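Long-range contact in SYE1 (Shewanella oneidensis, PDB 4AWT), which binds FMN and probably reduces carbon-carbon double bonds with NADH or NADPH, as an Old Yellow Enzyme-like flavin oxidoreductase: residues M151-R164 / F213-I225. The protein carries 1 engineered substitution. Numbering follows the deposited sequence.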
ATOM      1  N   MET A 151      -4.732  11.929 -18.103  1.00  7.99           N
ATOM      2  CA  MET A 151      -5.059  13.023 -17.215  1.00  7.94           C
ATOM      3  C   MET A 151      -4.690  14.350 -17.845  1.00  7.81           C
ATOM      4  O   MET A 151      -3.614  14.531 -18.384  1.00  8.55           O
ATOM      5  CB  MET A 151      -4.302  12.868 -15.875  1.00  7.83           C
ATOM      6  CG  MET A 151      -4.882  11.759 -15.060  1.00  8.81           C
ATOM      7  SD  MET A 151      -3.935  11.376 -13.571  1.00  9.60           S
ATOM      8  CE  MET A 151      -4.350  12.742 -12.554  1.00  9.51           C
ATOM      9  N   THR A 152      -5.569  15.343 -17.635  1.00  8.24           N
ATOM     10  CA  THR A 152      -5.223  16.726 -17.928  1.00  9.04           C
ATOM     11  C   THR A 152      -4.550  17.373 -16.737  1.00  8.58           C
ATOM     12  O   THR A 152      -4.504  16.820 -15.640  1.00  8.57           O
ATOM     13  CB  THR A 152      -6.498  17.505 -18.255  1.00 10.81           C
ATOM     14  OG1 THR A 152      -7.266  17.544 -17.094  1.00 10.38           O
ATOM     15  CG2 THR A 152      -7.260  16.871 -19.376  1.00 13.83           C
ATOM     16  N   LYS A 153      -4.038  18.572 -16.939  1.00 11.04           N
ATOM     17  CA  LYS A 153      -3.521  19.369 -15.849  0.68 13.30           C
ATOM     18  C   LYS A 153      -4.526  19.528 -14.741  1.00 11.92           C
ATOM     19  O   LYS A 153      -4.175  19.462 -13.548  1.00 12.05           O
ATOM     20  CB  LYS A 153      -3.157  20.721 -16.488  0.68 17.02           C
ATOM     21  CG  LYS A 153      -2.723  21.781 -15.529  0.68 16.32           C
ATOM     22  CD  LYS A 153      -2.351  23.102 -16.178  0.68 17.48           C
ATOM     23  CE  LYS A 153      -2.124  24.227 -15.189  0.68 17.46           C
ATOM     24  NZ  LYS A 153      -1.443  25.347 -15.806  0.68 21.16           N
ATOM     25  N   ALA A 154      -5.763  19.776 -15.100  1.00 12.39           N
ATOM     26  CA  ALA A 154      -6.803  19.947 -14.077  1.00 12.83           C
ATOM     27  C   ALA A 154      -7.027  18.635 -13.328  1.00  9.39           C
ATOM     28  O   ALA A 154      -7.290  18.632 -12.131  1.00 10.21           O
ATOM     29  CB  ALA A 154      -8.091  20.490 -14.702  1.00 18.65           C
ATOM     30  N   ASP A 155      -6.979  17.515 -14.005  1.00  9.20           N
ATOM     31  CA  ASP A 155      -7.122  16.211 -13.351  1.00  8.16           C
ATOM     32  C   ASP A 155      -5.990  16.017 -12.363  1.00  7.45           C
ATOM     33  O   ASP A 155      -6.200  15.482 -11.254  1.00  7.64           O
ATOM     34  CB  ASP A 155      -7.090  15.067 -14.328  1.00  8.16           C
ATOM     35  CG  ASP A 155      -8.256  14.955 -15.277  1.00  9.54           C
ATOM     36  OD1 ASP A 155      -9.386  15.330 -14.891  1.00 14.73           O
ATOM     37  OD2 ASP A 155      -8.063  14.465 -16.403  1.00  9.56           O
ATOM     38  N   ILE A 156      -4.781  16.387 -12.733  1.00  7.52           N
ATOM     39  CA  ILE A 156      -3.642  16.313 -11.817  1.00  7.81           C
ATOM     40  C   ILE A 156      -3.900  17.124 -10.575  1.00  7.65           C
ATOM     41  O   ILE A 156      -3.676  16.668  -9.449  1.00  8.31           O
ATOM     42  CB  ILE A 156      -2.350  16.702 -12.587  1.00  9.10           C
ATOM     43  CG1 ILE A 156      -2.016  15.594 -13.579  1.00 10.18           C
ATOM     44  CG2 ILE A 156      -1.257  17.045 -11.616  1.00 10.78           C
ATOM     45  CD1 ILE A 156      -0.882  15.953 -14.540  1.00 12.09           C
ATOM     46  N   ALA A 157      -4.365  18.375 -10.741  1.00  8.51           N
ATOM     47  CA  ALA A 157      -4.652  19.194  -9.592  1.00  8.94           C
ATOM     48  C   ALA A 157      -5.719  18.561  -8.729  1.00  8.05           C
ATOM     49  O   ALA A 157      -5.645  18.627  -7.485  1.00  8.24           O
ATOM     50  CB  ALA A 157      -5.115  20.589 -10.065  1.00 11.03           C
ATOM     51  N   GLN A 158      -6.744  17.999  -9.344  1.00  8.15           N
ATOM     52  CA  GLN A 158      -7.826  17.391  -8.588  1.00  8.05           C
ATOM     53  C   GLN A 158      -7.323  16.205  -7.755  1.00  7.34           C
ATOM     54  O   GLN A 158      -7.665  16.039  -6.590  1.00  7.39           O
ATOM     55  CB  GLN A 158      -8.915  16.904  -9.555  1.00  9.75           C
ATOM     56  CG  GLN A 158     -10.085  16.258  -8.793  1.00 10.49           C
ATOM     57  CD  GLN A 158     -10.849  17.273  -7.996  1.00 12.01           C
ATOM     58  OE1 GLN A 158     -11.335  18.256  -8.591  1.00 19.33           O
ATOM     59  NE2 GLN A 158     -10.989  17.108  -6.706  1.00 14.19           N
ATOM     60  N   VAL A 159      -6.515  15.334  -8.400  1.00  7.20           N
ATOM     61  CA  VAL A 159      -6.020  14.158  -7.681  1.00  6.77           C
ATOM     62  C   VAL A 159      -5.101  14.577  -6.557  1.00  6.46           C
ATOM     63  O   VAL A 159      -5.171  13.995  -5.463  1.00  6.48           O
ATOM     64  CB  VAL A 159      -5.429  13.157  -8.667  1.00  6.76           C
ATOM     65  CG1 VAL A 159      -4.672  12.059  -7.903  1.00  7.83           C
ATOM     66  CG2 VAL A 159      -6.517  12.568  -9.537  1.00  8.10           C
ATOM     67  N   ILE A 160      -4.243  15.570  -6.767  1.00  6.62           N
ATOM     68  CA  ILE A 160      -3.413  16.070  -5.673  1.00  6.59           C
ATOM     69  C   ILE A 160      -4.301  16.551  -4.511  1.00  6.31           C
ATOM     70  O   ILE A 160      -4.059  16.243  -3.356  1.00  6.51           O
ATOM     71  CB  ILE A 160      -2.431  17.150  -6.143  1.00  7.10           C
ATOM     72  CG1 ILE A 160      -1.390  16.539  -7.077  1.00  7.80           C
ATOM     73  CG2 ILE A 160      -1.805  17.864  -4.983  1.00  7.94           C
ATOM     74  CD1 ILE A 160      -0.575  17.550  -7.852  1.00  9.26           C
ATOM     75  N   ALA A 161      -5.354  17.314  -4.851  1.00  6.77           N
ATOM     76  CA  ALA A 161      -6.263  17.811  -3.824  1.00  6.61           C
ATOM     77  C   ALA A 161      -6.942  16.649  -3.087  1.00  6.07           C
ATOM     78  O   ALA A 161      -7.136  16.736  -1.868  1.00  6.72           O
ATOM     79  CB  ALA A 161      -7.312  18.730  -4.448  1.00  7.32           C
ATOM     80  N   ASP A 162      -7.304  15.623  -3.817  1.00  6.27           N
ATOM     81  CA  ASP A 162      -7.945  14.459  -3.214  1.00  6.15           C
ATOM     82  C   ASP A 162      -6.975  13.727  -2.272  1.00  5.77           C
ATOM     83  O   ASP A 162      -7.360  13.283  -1.198  1.00  6.19           O
ATOM     84  CB  ASP A 162      -8.473  13.528  -4.271  1.00  6.50           C
ATOM     85  CG  ASP A 162      -9.621  14.069  -5.110  1.00  7.09           C
ATOM     86  OD1 ASP A 162     -10.251  15.069  -4.701  1.00  8.99           O
ATOM     87  OD2 ASP A 162      -9.906  13.440  -6.148  1.00  8.63           O
ATOM     88  N   TYR A 163      -5.713  13.592  -2.689  1.00  6.06           N
ATOM     89  CA  TYR A 163      -4.727  13.002  -1.787  1.00  5.87           C
ATOM     90  C   TYR A 163      -4.544  13.819  -0.537  1.00  5.99           C
ATOM     91  O   TYR A 163      -4.474  13.295   0.573  1.00  6.25           O
ATOM     92  CB  TYR A 163      -3.392  12.836  -2.491  1.00  6.11           C
ATOM     93  CG  TYR A 163      -3.179  11.586  -3.286  1.00  5.72           C
ATOM     94  CD1 TYR A 163      -3.126  10.341  -2.662  1.00  5.87           C
ATOM     95  CD2 TYR A 163      -2.989  11.610  -4.674  1.00  6.34           C
ATOM     96  CE1 TYR A 163      -2.921   9.186  -3.390  1.00  5.97           C
ATOM     97  CE2 TYR A 163      -2.744  10.474  -5.395  1.00  6.37           C
ATOM     98  CZ  TYR A 163      -2.717   9.238  -4.750  1.00  5.79           C
ATOM     99  OH  TYR A 163      -2.440   8.133  -5.516  1.00  6.48           O
ATOM    100  N   ARG A 164      -4.429  15.143  -0.707  1.00  6.05           N
ATOM    101  CA  ARG A 164      -4.205  16.028   0.418  0.65  6.51           C
ATOM    102  C   ARG A 164      -5.334  15.894   1.429  1.00  6.14           C
ATOM    103  O   ARG A 164      -5.122  15.764   2.636  1.00  6.92           O
ATOM    104  CB  ARG A 164      -4.052  17.470  -0.113  0.65  6.53           C
ATOM    105  CG  ARG A 164      -3.354  18.384   0.875  0.65  6.36           C
ATOM    106  CD  ARG A 164      -3.408  19.833   0.377  0.65  6.53           C
ATOM    107  NE  ARG A 164      -2.625  20.719   1.192  0.65  7.18           N
ATOM    108  CZ  ARG A 164      -2.962  21.085   2.413  0.65  6.96           C
ATOM    109  NH1 ARG A 164      -4.113  20.709   2.969  0.65  7.84           N
ATOM    110  NH2 ARG A 164      -2.152  21.878   3.108  0.65  8.55           N
ATOM    111  N   PHE A 213       4.909  13.965 -10.717  1.00  7.25           N
ATOM    112  CA  PHE A 213       3.623  13.744 -10.068  1.00  6.74           C
ATOM    113  C   PHE A 213       3.844  13.207  -8.652  1.00  6.31           C
ATOM    114  O   PHE A 213       3.250  13.692  -7.691  1.00  7.20           O
ATOM    115  CB  PHE A 213       2.758  12.835 -10.908  1.00  7.03           C
ATOM    116  CG  PHE A 213       1.345  12.690 -10.417  1.00  6.89           C
ATOM    117  CD1 PHE A 213       0.538  13.774 -10.194  1.00  9.49           C
ATOM    118  CD2 PHE A 213       0.815  11.423 -10.203  1.00  9.30           C
ATOM    119  CE1 PHE A 213      -0.777  13.608  -9.770  1.00  9.85           C
ATOM    120  CE2 PHE A 213      -0.496  11.265  -9.786  1.00 10.12           C
ATOM    121  CZ  PHE A 213      -1.302  12.362  -9.622  1.00  9.20           C
ATOM    122  N   LEU A 214       4.745  12.222  -8.502  1.00  6.80           N
ATOM    123  CA  LEU A 214       5.125  11.739  -7.182  1.00  6.70           C
ATOM    124  C   LEU A 214       5.564  12.888  -6.293  1.00  6.89           C
ATOM    125  O   LEU A 214       5.151  13.019  -5.134  1.00  6.95           O
ATOM    126  CB  LEU A 214       6.241  10.714  -7.323  1.00  6.78           C
ATOM    127  CG  LEU A 214       6.841  10.215  -6.015  1.00  6.98           C
ATOM    128  CD1 LEU A 214       5.859   9.396  -5.186  1.00  7.75           C
ATOM    129  CD2 LEU A 214       8.090   9.381  -6.295  1.00  7.86           C
ATOM    130  N   ASP A 215       6.483  13.740  -6.815  1.00  6.83           N
ATOM    131  CA  ASP A 215       6.998  14.840  -6.059  1.00  7.07           C
ATOM    132  C   ASP A 215       5.891  15.746  -5.533  1.00  6.97           C
ATOM    133  O   ASP A 215       5.865  16.153  -4.383  1.00  7.54           O
ATOM    134  CB  ASP A 215       7.987  15.627  -6.931  1.00  8.37           C
ATOM    135  CG  ASP A 215       8.723  16.693  -6.187  1.00 13.88           C
ATOM    136  OD1 ASP A 215       9.223  16.461  -5.105  1.00 19.42           O
ATOM    137  OD2 ASP A 215       8.996  17.709  -6.815  1.00 29.72           O
ATOM    138  N   GLU A 216       4.968  16.107  -6.447  1.00  7.19           N
ATOM    139  CA  GLU A 216       3.927  17.033  -6.111  1.00  7.02           C
ATOM    140  C   GLU A 216       2.907  16.459  -5.150  1.00  6.78           C
ATOM    141  O   GLU A 216       2.402  17.153  -4.246  1.00  7.39           O
ATOM    142  CB  GLU A 216       3.252  17.534  -7.393  1.00  7.75           C
ATOM    143  CG  GLU A 216       4.201  18.396  -8.220  1.00  8.74           C
ATOM    144  CD  GLU A 216       3.646  18.878  -9.539  1.00  9.59           C
ATOM    145  OE1 GLU A 216       2.517  18.476  -9.883  1.00 10.96           O
ATOM    146  OE2 GLU A 216       4.331  19.616 -10.257  1.00 13.10           O
ATOM    147  N   VAL A 217       2.564  15.171  -5.315  1.00  6.53           N
ATOM    148  CA  VAL A 217       1.673  14.512  -4.372  1.00  6.50           C
ATOM    149  C   VAL A 217       2.313  14.463  -2.990  1.00  6.33           C
ATOM    150  O   VAL A 217       1.682  14.799  -1.994  1.00  6.49           O
ATOM    151  CB  VAL A 217       1.258  13.123  -4.880  1.00  6.58           C
ATOM    152  CG1 VAL A 217       0.497  12.370  -3.781  1.00  7.51           C
ATOM    153  CG2 VAL A 217       0.417  13.194  -6.130  1.00  7.57           C
ATOM    154  N   VAL A 218       3.588  14.026  -2.919  1.00  6.12           N
ATOM    155  CA  VAL A 218       4.272  13.959  -1.626  1.00  6.33           C
ATOM    156  C   VAL A 218       4.350  15.329  -0.994  1.00  6.38           C
ATOM    157  O   VAL A 218       4.143  15.473   0.207  1.00  6.90           O
ATOM    158  CB  VAL A 218       5.616  13.265  -1.762  1.00  6.47           C
ATOM    159  CG1 VAL A 218       6.434  13.384  -0.489  1.00  7.46           C
ATOM    160  CG2 VAL A 218       5.406  11.804  -2.139  1.00  7.00           C
ATOM    161  N   ALA A 219       4.655  16.361  -1.788  1.00  6.67           N
ATOM    162  CA  ALA A 219       4.724  17.698  -1.198  1.00  7.28           C
ATOM    163  C   ALA A 219       3.418  18.077  -0.549  1.00  6.99           C
ATOM    164  O   ALA A 219       3.416  18.654   0.541  1.00  7.59           O
ATOM    165  CB  ALA A 219       5.072  18.730  -2.286  1.00  7.91           C
ATOM    166  N   ALA A 220       2.295  17.769  -1.197  1.00  7.08           N
ATOM    167  CA  ALA A 220       1.006  18.101  -0.645  1.00  6.88           C
ATOM    168  C   ALA A 220       0.699  17.306   0.622  1.00  6.85           C
ATOM    169  O   ALA A 220       0.158  17.833   1.588  1.00  7.45           O
ATOM    170  CB  ALA A 220      -0.076  17.870  -1.675  1.00  7.84           C
ATOM    171  N   LEU A 221       1.056  16.011   0.624  1.00  6.52           N
ATOM    172  CA  LEU A 221       0.837  15.181   1.814  1.00  6.59           C
ATOM    173  C   LEU A 221       1.620  15.688   2.985  1.00  6.66           C
ATOM    174  O   LEU A 221       1.107  15.780   4.116  1.00  6.96           O
ATOM    175  CB  LEU A 221       1.205  13.735   1.473  1.00  6.24           C
ATOM    176  CG  LEU A 221       0.331  13.056   0.446  1.00  6.69           C
ATOM    177  CD1 LEU A 221       0.984  11.766  -0.029  1.00  7.20           C
ATOM    178  CD2 LEU A 221      -1.055  12.758   0.994  1.00  7.40           C
ATOM    179  N   VAL A 222       2.912  16.012   2.747  1.00  6.92           N
ATOM    180  CA  VAL A 222       3.740  16.547   3.812  1.00  7.36           C
ATOM    181  C   VAL A 222       3.203  17.858   4.301  1.00  7.65           C
ATOM    182  O   VAL A 222       3.191  18.137   5.513  1.00  8.54           O
ATOM    183  CB  VAL A 222       5.186  16.656   3.295  1.00  8.04           C
ATOM    184  CG1 VAL A 222       6.028  17.495   4.239  1.00  9.99           C
ATOM    185  CG2 VAL A 222       5.795  15.284   3.072  1.00  9.15           C
ATOM    186  N   ASP A 223       2.794  18.731   3.365  1.00  8.17           N
ATOM    187  CA  ASP A 223       2.225  20.022   3.823  1.00  9.32           C
ATOM    188  C   ASP A 223       1.003  19.821   4.676  1.00  8.94           C
ATOM    189  O   ASP A 223       0.787  20.561   5.626  1.00 11.06           O
ATOM    190  CB  ASP A 223       1.885  20.845   2.579  1.00 10.45           C
ATOM    191  CG  ASP A 223       1.556  22.265   2.821  1.00 13.12           C
ATOM    192  OD1 ASP A 223       2.442  22.941   3.397  1.00 20.55           O
ATOM    193  OD2 ASP A 223       0.475  22.747   2.407  1.00 17.10           O
ATOM    194  N   ALA A 224       0.195  18.827   4.366  1.00  8.17           N
ATOM    195  CA  ALA A 224      -1.037  18.618   5.113  1.00  8.13           C
ATOM    196  C   ALA A 224      -0.788  18.076   6.505  1.00  7.41           C
ATOM    197  O   ALA A 224      -1.421  18.533   7.448  1.00  8.41           O
ATOM    198  CB  ALA A 224      -1.934  17.671   4.318  1.00  8.81           C
ATOM    199  N   ILE A 225       0.057  17.037   6.651  1.00  7.00           N
ATOM    200  CA  ILE A 225       0.121  16.305   7.909  1.00  6.85           C
ATOM    201  C   ILE A 225       1.486  16.159   8.490  1.00  6.94           C
ATOM    202  O   ILE A 225       1.620  15.633   9.591  1.00  8.26           O
ATOM    203  CB  ILE A 225      -0.596  14.926   7.850  1.00  7.00           C
ATOM    204  CG1 ILE A 225       0.180  13.909   6.995  1.00  7.32           C
ATOM    205  CG2 ILE A 225      -2.018  15.116   7.382  1.00  7.98           C
ATOM    206  CD1 ILE A 225      -0.394  12.520   7.134  1.00  8.12           C
TER
HETATM  207  O   HOH W   1      -0.578  21.691  -0.625  0.65 11.85           O
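V217 CG1 lies over one face of the Y163 ring, a CH-pi contact 4.0 Å from the ring centroid. Within its own helix, V217 CG2 lies over one face of the F213 ring, offset toward the rim. V159 CG1 meets F213 at the ring edge, 3.8 Å from CZ. The M151 sulfur approaches the same ring obliquely, a Met-aromatic contact. The third flat group, the R164 guanidinium, has A224 CB over one face and D223 OD2 at its edge.

This is the packing of neighbouring helices on the outside of a TIM barrel. Helices 153-172 and 212-225 flank strand 177-181, and L180 touches both Y163 and V217. The axes of 153-164 and 213-225 approach to 8.9 Å and cross at -34°. The bound FMN lies about 11 Å from the Y163 side chain.

I160 is a knob in a hole formed by F213, E216, V217 and A220. Three of its side-chain carbons meet different partners. CG1 meets F213 and V217, CG2 reaches A220 CB at 3.7 Å, and CD1 lies against E216. E216 OE1 is hydrogen-bonded to Y203 OH.

At the far end, in one of its two deposited conformers, R164 places CG anti to its backbone N (chi1 -160°) and runs extended to NE. The aliphatic part thus passes A220 and A224. NH2 forms a salt bridge with D223 OD2, 2.9 Å long and nearly straight at 165°. The oxygen lies in the guanidinium plane, but NH2 meets it from above the carboxylate plane. The two planes are steeply inclined to each other. A water accepts from R164 NE at 2.9 Å and gives a weak bond to D223 OD2.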